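Local coordinates for protein putative HAD family hydrolase (Streptomyces avermitilis, PDB 3MMZ) that probably serves as the KdsC-like, HAD-type phosphatase domain of a larger protein thought also to make CMP-N-acylneuraminate from CTP, at residues D[11-23]-D[48-61]. Sequence-based numbering, arbitrary orientation.
Sequences DIDAVVLDFDGTQ and IAALRKSGLTMLIL. With CA (calcium ion), chain M.
Val15 and Leu17 lie beside Met58 and Ile60 in a parallel pair of strands, 14-17 and 57-61, a worked example of how a Rossmann-like HAD core carries a metal-binding loop just beyond a central strand. Five backbone hydrogen bonds join them: Thr57 N to Asp13 O (3.0 Å), Val15 N to Thr57 O, Leu17 N to Leu59 O (2.7 Å), Leu61 N to Leu17 O (2.9 Å) and, alone weak, Leu59 N to Val15 O (132°).

Apolar packing fills both faces. On one, the selenomethionine Met58, its chain folded back at chi2 and chi3 (-70° and -58°), brings CE within 4.0 Å of Val15 CB, and Leu17 CD1 meets Ile48 CD1 at 3.8 Å. On the other, Val16 CG1 rests against Leu59 CD2 and Leu61 CB. Leu56 divides its two methyls: CD2 sits against Ile12 O (3.5 Å) and Ile12 CG1, CD1 against Val15 CG2.

Polar contacts gather in the loop that follows. Gln23 NE2 lies 3.7 Å from Ile60 CG1 and gives Asp18 O a nearly straight bond, arriving above the carbonyl plane. An alanine here is likely to leave Asp18 O without this donor and open a gap beside Ile60. Asp18 OD2 binds calcium at 2.4 Å and accepts Thr22 OG1 on its anti lone pair; Asp20 O and Asn110 complete the protein ligands, consistent with the HAD DxDx(T/V) motif.

Strand 14-17 lies inside the parallel sheet, between 57-62 and 105-109. Helix 87-98 covers the Val16 and Leu59 face through Trp94, while helix 68-76 packs on Phe19, Ile48 and Ile60.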
loop_
_atom_site.group_PDB
_atom_site.type_symbol
_atom_site.label_atom_id
_atom_site.label_comp_id
_atom_site.label_asym_id
_atom_site.label_seq_id
_atom_site.Cartn_x
_atom_site.Cartn_y
_atom_site.Cartn_z
ATOM N N ASP D 11 -31.521 16.439 -2.581
ATOM C CA ASP D 11 -31.971 15.330 -1.741
ATOM C C ASP D 11 -32.003 15.664 -0.258
ATOM O O ASP D 11 -32.756 15.054 0.506
ATOM C CB ASP D 11 -31.052 14.120 -1.943
ATOM C CG ASP D 11 -31.183 13.503 -3.321
ATOM O OD1 ASP D 11 -32.313 13.397 -3.833
ATOM O OD2 ASP D 11 -30.149 13.110 -3.894
ATOM N N ILE D 12 -31.169 16.614 0.156
ATOM C CA ILE D 12 -30.936 16.828 1.578
ATOM C C ILE D 12 -31.060 18.282 2.017
ATOM O O ILE D 12 -30.775 19.197 1.248
ATOM C CB ILE D 12 -29.540 16.289 2.016
ATOM C CG1 ILE D 12 -28.416 16.990 1.243
ATOM C CG2 ILE D 12 -29.457 14.750 1.844
ATOM C CD1 ILE D 12 -27.030 16.816 1.870
ATOM N N ASP D 13 -31.455 18.469 3.274
ATOM C CA ASP D 13 -31.498 19.796 3.894
ATOM C C ASP D 13 -30.518 19.942 5.053
ATOM O O ASP D 13 -30.238 21.061 5.497
ATOM C CB ASP D 13 -32.916 20.121 4.368
ATOM C CG ASP D 13 -33.928 20.064 3.251
ATOM O OD1 ASP D 13 -33.625 20.526 2.130
ATOM O OD2 ASP D 13 -35.032 19.542 3.489
ATOM N N ALA D 14 -29.987 18.816 5.535
ATOM C CA ALA D 14 -29.110 18.810 6.704
ATOM C C ALA D 14 -27.969 17.804 6.564
ATOM O O ALA D 14 -28.145 16.758 5.944
ATOM C CB ALA D 14 -29.908 18.487 7.947
ATOM N N VAL D 15 -26.823 18.120 7.162
ATOM C CA VAL D 15 -25.686 17.189 7.234
ATOM C C VAL D 15 -25.251 17.054 8.695
ATOM O O VAL D 15 -24.783 18.025 9.314
ATOM C CB VAL D 15 -24.480 17.645 6.359
ATOM C CG1 VAL D 15 -23.259 16.756 6.587
ATOM C CG2 VAL D 15 -24.850 17.635 4.877
ATOM N N VAL D 16 -25.412 15.850 9.237
ATOM C CA VAL D 16 -25.061 15.580 10.621
ATOM C C VAL D 16 -23.863 14.639 10.661
ATOM O O VAL D 16 -23.869 13.595 10.005
ATOM C CB VAL D 16 -26.254 14.993 11.414
ATOM C CG1 VAL D 16 -25.873 14.794 12.883
ATOM C CG2 VAL D 16 -27.476 15.921 11.313
ATOM N N LEU D 17 -22.841 15.021 11.417
ATOM C CA LEU D 17 -21.577 14.274 11.435
ATOM C C LEU D 17 -21.258 13.681 12.805
ATOM O O LEU D 17 -21.271 14.377 13.817
ATOM C CB LEU D 17 -20.413 15.180 10.988
ATOM C CG LEU D 17 -20.564 15.944 9.669
ATOM C CD1 LEU D 17 -19.449 16.977 9.527
ATOM C CD2 LEU D 17 -20.570 15.014 8.466
ATOM N N ASP D 18 -20.985 12.381 12.823
ATOM C CA ASP D 18 -20.275 11.762 13.925
ATOM C C ASP D 18 -18.847 12.344 13.976
ATOM O O ASP D 18 -18.389 12.935 12.998
ATOM C CB ASP D 18 -20.261 10.246 13.734
ATOM C CG ASP D 18 -19.392 9.539 14.748
ATOM O OD1 ASP D 18 -19.600 9.729 15.966
ATOM O OD2 ASP D 18 -18.483 8.808 14.324
ATOM N N PHE D 19 -18.155 12.207 15.107
ATOM C CA PHE D 19 -16.810 12.783 15.234
ATOM C C PHE D 19 -15.681 11.752 15.196
ATOM O O PHE D 19 -15.063 11.572 14.147
ATOM C CB PHE D 19 -16.691 13.686 16.465
ATOM C CG PHE D 19 -15.358 14.384 16.578
ATOM C CD1 PHE D 19 -15.027 15.433 15.717
ATOM C CD2 PHE D 19 -14.443 13.999 17.546
ATOM C CE1 PHE D 19 -13.801 16.088 15.825
ATOM C CE2 PHE D 19 -13.215 14.645 17.667
ATOM C CZ PHE D 19 -12.891 15.689 16.800
ATOM N N ASP D 20 -15.414 11.065 16.309
ATOM C CA ASP D 20 -14.326 10.072 16.320
ATOM C C ASP D 20 -14.580 8.962 15.303
ATOM O O ASP D 20 -15.643 8.351 15.299
ATOM C CB ASP D 20 -14.121 9.465 17.714
ATOM C CG ASP D 20 -13.643 10.488 18.733
ATOM O OD1 ASP D 20 -12.415 10.703 18.848
ATOM O OD2 ASP D 20 -14.500 11.071 19.429
ATOM N N GLY D 21 -13.603 8.726 14.429
ATOM C CA GLY D 21 -13.696 7.631 13.475
ATOM C C GLY D 21 -14.327 8.059 12.164
ATOM O O GLY D 21 -14.254 7.329 11.167
ATOM N N THR D 22 -14.909 9.261 12.172
ATOM C CA THR D 22 -15.622 9.808 11.014
ATOM C C THR D 22 -14.898 11.048 10.495
ATOM O O THR D 22 -14.564 11.120 9.309
ATOM C CB THR D 22 -17.114 10.093 11.360
ATOM O OG1 THR D 22 -17.777 8.844 11.597
ATOM C CG2 THR D 22 -17.836 10.842 10.220
ATOM N N GLN D 23 -14.653 12.003 11.392
ATOM C CA GLN D 23 -13.774 13.149 11.110
ATOM C C GLN D 23 -12.347 12.873 11.591
ATOM O O GLN D 23 -11.455 13.704 11.414
ATOM C CB GLN D 23 -14.315 14.401 11.805
ATOM C CG GLN D 23 -15.681 14.805 11.322
ATOM C CD GLN D 23 -16.230 16.017 12.058
ATOM O OE1 GLN D 23 -15.703 17.124 11.941
ATOM N NE2 GLN D 23 -17.280 15.803 12.839
ATOM N N ILE D 48 -16.800 20.955 4.775
ATOM C CA ILE D 48 -17.815 21.380 5.742
ATOM C C ILE D 48 -18.187 22.857 5.543
ATOM O O ILE D 48 -19.372 23.212 5.533
ATOM C CB ILE D 48 -17.331 21.085 7.185
ATOM C CG1 ILE D 48 -17.309 19.566 7.416
ATOM C CG2 ILE D 48 -18.197 21.805 8.226
ATOM C CD1 ILE D 48 -16.451 19.082 8.606
ATOM N N ALA D 49 -17.182 23.716 5.377
ATOM C CA ALA D 49 -17.447 25.137 5.154
ATOM C C ALA D 49 -18.221 25.362 3.856
ATOM O O ALA D 49 -19.122 26.215 3.800
ATOM C CB ALA D 49 -16.151 25.954 5.171
ATOM N N ALA D 50 -17.881 24.592 2.819
ATOM C CA ALA D 50 -18.579 24.677 1.536
ATOM C C ALA D 50 -20.038 24.238 1.657
ATOM O O ALA D 50 -20.922 24.893 1.106
ATOM C CB ALA D 50 -17.855 23.861 0.465
ATOM N N LEU D 51 -20.284 23.144 2.386
ATOM C CA LEU D 51 -21.651 22.680 2.643
ATOM C C LEU D 51 -22.458 23.722 3.438
ATOM O O LEU D 51 -23.600 24.038 3.090
ATOM C CB LEU D 51 -21.644 21.306 3.350
ATOM C CG LEU D 51 -21.086 20.138 2.527
ATOM C CD1 LEU D 51 -20.781 18.925 3.402
ATOM C CD2 LEU D 51 -22.051 19.759 1.396
ATOM N N ARG D 52 -21.841 24.275 4.478
ATOM C CA ARG D 52 -22.466 25.317 5.292
ATOM C C ARG D 52 -22.811 26.554 4.458
ATOM O O ARG D 52 -23.918 27.082 4.563
ATOM C CB ARG D 52 -21.563 25.682 6.475
ATOM C CG ARG D 52 -22.102 26.824 7.340
ATOM C CD ARG D 52 -21.193 27.127 8.522
ATOM N NE ARG D 52 -19.779 27.203 8.148
ATOM C CZ ARG D 52 -19.167 28.290 7.678
ATOM N NH1 ARG D 52 -19.833 29.432 7.511
ATOM N NH2 ARG D 52 -17.874 28.238 7.370
ATOM N N LYS D 53 -21.873 27.001 3.622
ATOM C CA LYS D 53 -22.097 28.150 2.737
ATOM C C LYS D 53 -23.231 27.919 1.742
ATOM O O LYS D 53 -23.882 28.875 1.312
ATOM C CB LYS D 53 -20.820 28.530 1.993
ATOM C CG LYS D 53 -19.819 29.296 2.840
ATOM C CD LYS D 53 -18.484 29.411 2.123
ATOM C CE LYS D 53 -17.524 30.354 2.844
ATOM N NZ LYS D 53 -17.059 29.780 4.140
ATOM N N SER D 54 -23.466 26.657 1.390
ATOM C CA SER D 54 -24.548 26.287 0.485
ATOM C C SER D 54 -25.934 26.329 1.159
ATOM O O SER D 54 -26.956 26.109 0.502
ATOM C CB SER D 54 -24.279 24.913 -0.147
ATOM O OG SER D 54 -24.645 23.848 0.716
ATOM N N GLY D 55 -25.969 26.604 2.461
ATOM C CA GLY D 55 -27.240 26.752 3.179
ATOM C C GLY D 55 -27.749 25.488 3.853
ATOM O O GLY D 55 -28.875 25.455 4.354
ATOM N N LEU D 56 -26.928 24.440 3.869
ATOM C CA LEU D 56 -27.296 23.210 4.554
ATOM C C LEU D 56 -27.193 23.396 6.058
ATOM O O LEU D 56 -26.257 24.033 6.544
ATOM C CB LEU D 56 -26.397 22.056 4.112
ATOM C CG LEU D 56 -26.662 21.487 2.721
ATOM C CD1 LEU D 56 -25.467 20.671 2.265
ATOM C CD2 LEU D 56 -27.925 20.633 2.720
ATOM N N THR D 57 -28.159 22.855 6.791
ATOM C CA THR D 57 -28.100 22.878 8.248
ATOM C C THR D 57 -27.117 21.810 8.751
ATOM O O THR D 57 -27.276 20.624 8.452
ATOM C CB THR D 57 -29.501 22.691 8.868
ATOM O OG1 THR D 57 -30.411 23.634 8.283
ATOM C CG2 THR D 57 -29.450 22.906 10.372
HETATM N N MSE D 58 -26.106 22.249 9.499
HETATM C CA MSE D 58 -24.996 21.391 9.927
HETATM C C MSE D 58 -25.087 21.038 11.404
HETATM O O MSE D 58 -25.702 21.770 12.191
HETATM C CB MSE D 58 -23.647 22.078 9.688
HETATM C CG MSE D 58 -23.508 22.812 8.365
HETATM SE SE MSE D 58 -23.408 21.592 6.840
HETATM C CE MSE D 58 -21.850 20.518 7.313
ATOM N N LEU D 59 -24.456 19.925 11.777
ATOM C CA LEU D 59 -24.424 19.484 13.167
ATOM C C LEU D 59 -23.383 18.404 13.366
ATOM O O LEU D 59 -23.297 17.475 12.568
ATOM C CB LEU D 59 -25.789 18.938 13.597
ATOM C CG LEU D 59 -25.936 18.516 15.068
ATOM C CD1 LEU D 59 -25.864 19.712 16.004
ATOM C CD2 LEU D 59 -27.211 17.723 15.293
ATOM N N ILE D 60 -22.606 18.532 14.440
ATOM C CA ILE D 60 -21.774 17.441 14.925
ATOM C C ILE D 60 -22.447 16.811 16.139
ATOM O O ILE D 60 -22.797 17.507 17.100
ATOM C CB ILE D 60 -20.357 17.922 15.284
ATOM C CG1 ILE D 60 -19.627 18.352 14.007
ATOM C CG2 ILE D 60 -19.597 16.829 16.010
ATOM C CD1 ILE D 60 -18.318 19.076 14.244
ATOM N N LEU D 61 -22.616 15.494 16.076
ATOM C CA LEU D 61 -23.301 14.721 17.103
ATOM C C LEU D 61 -22.340 13.693 17.696
ATOM O O LEU D 61 -21.743 12.915 16.959
ATOM C CB LEU D 61 -24.508 14.016 16.474
ATOM C CG LEU D 61 -25.465 13.198 17.340
ATOM C CD1 LEU D 61 -26.195 14.098 18.328
ATOM C CD2 LEU D 61 -26.466 12.486 16.456
HETATM CA CA CA M . -17.540 7.178 15.880
HETATM O O HOH W 1 -17.630 8.256 18.019
HETATM O O HOH W 2 -15.851 5.728 16.613
HETATM O O HOH W 3 -19.646 6.187 16.174
#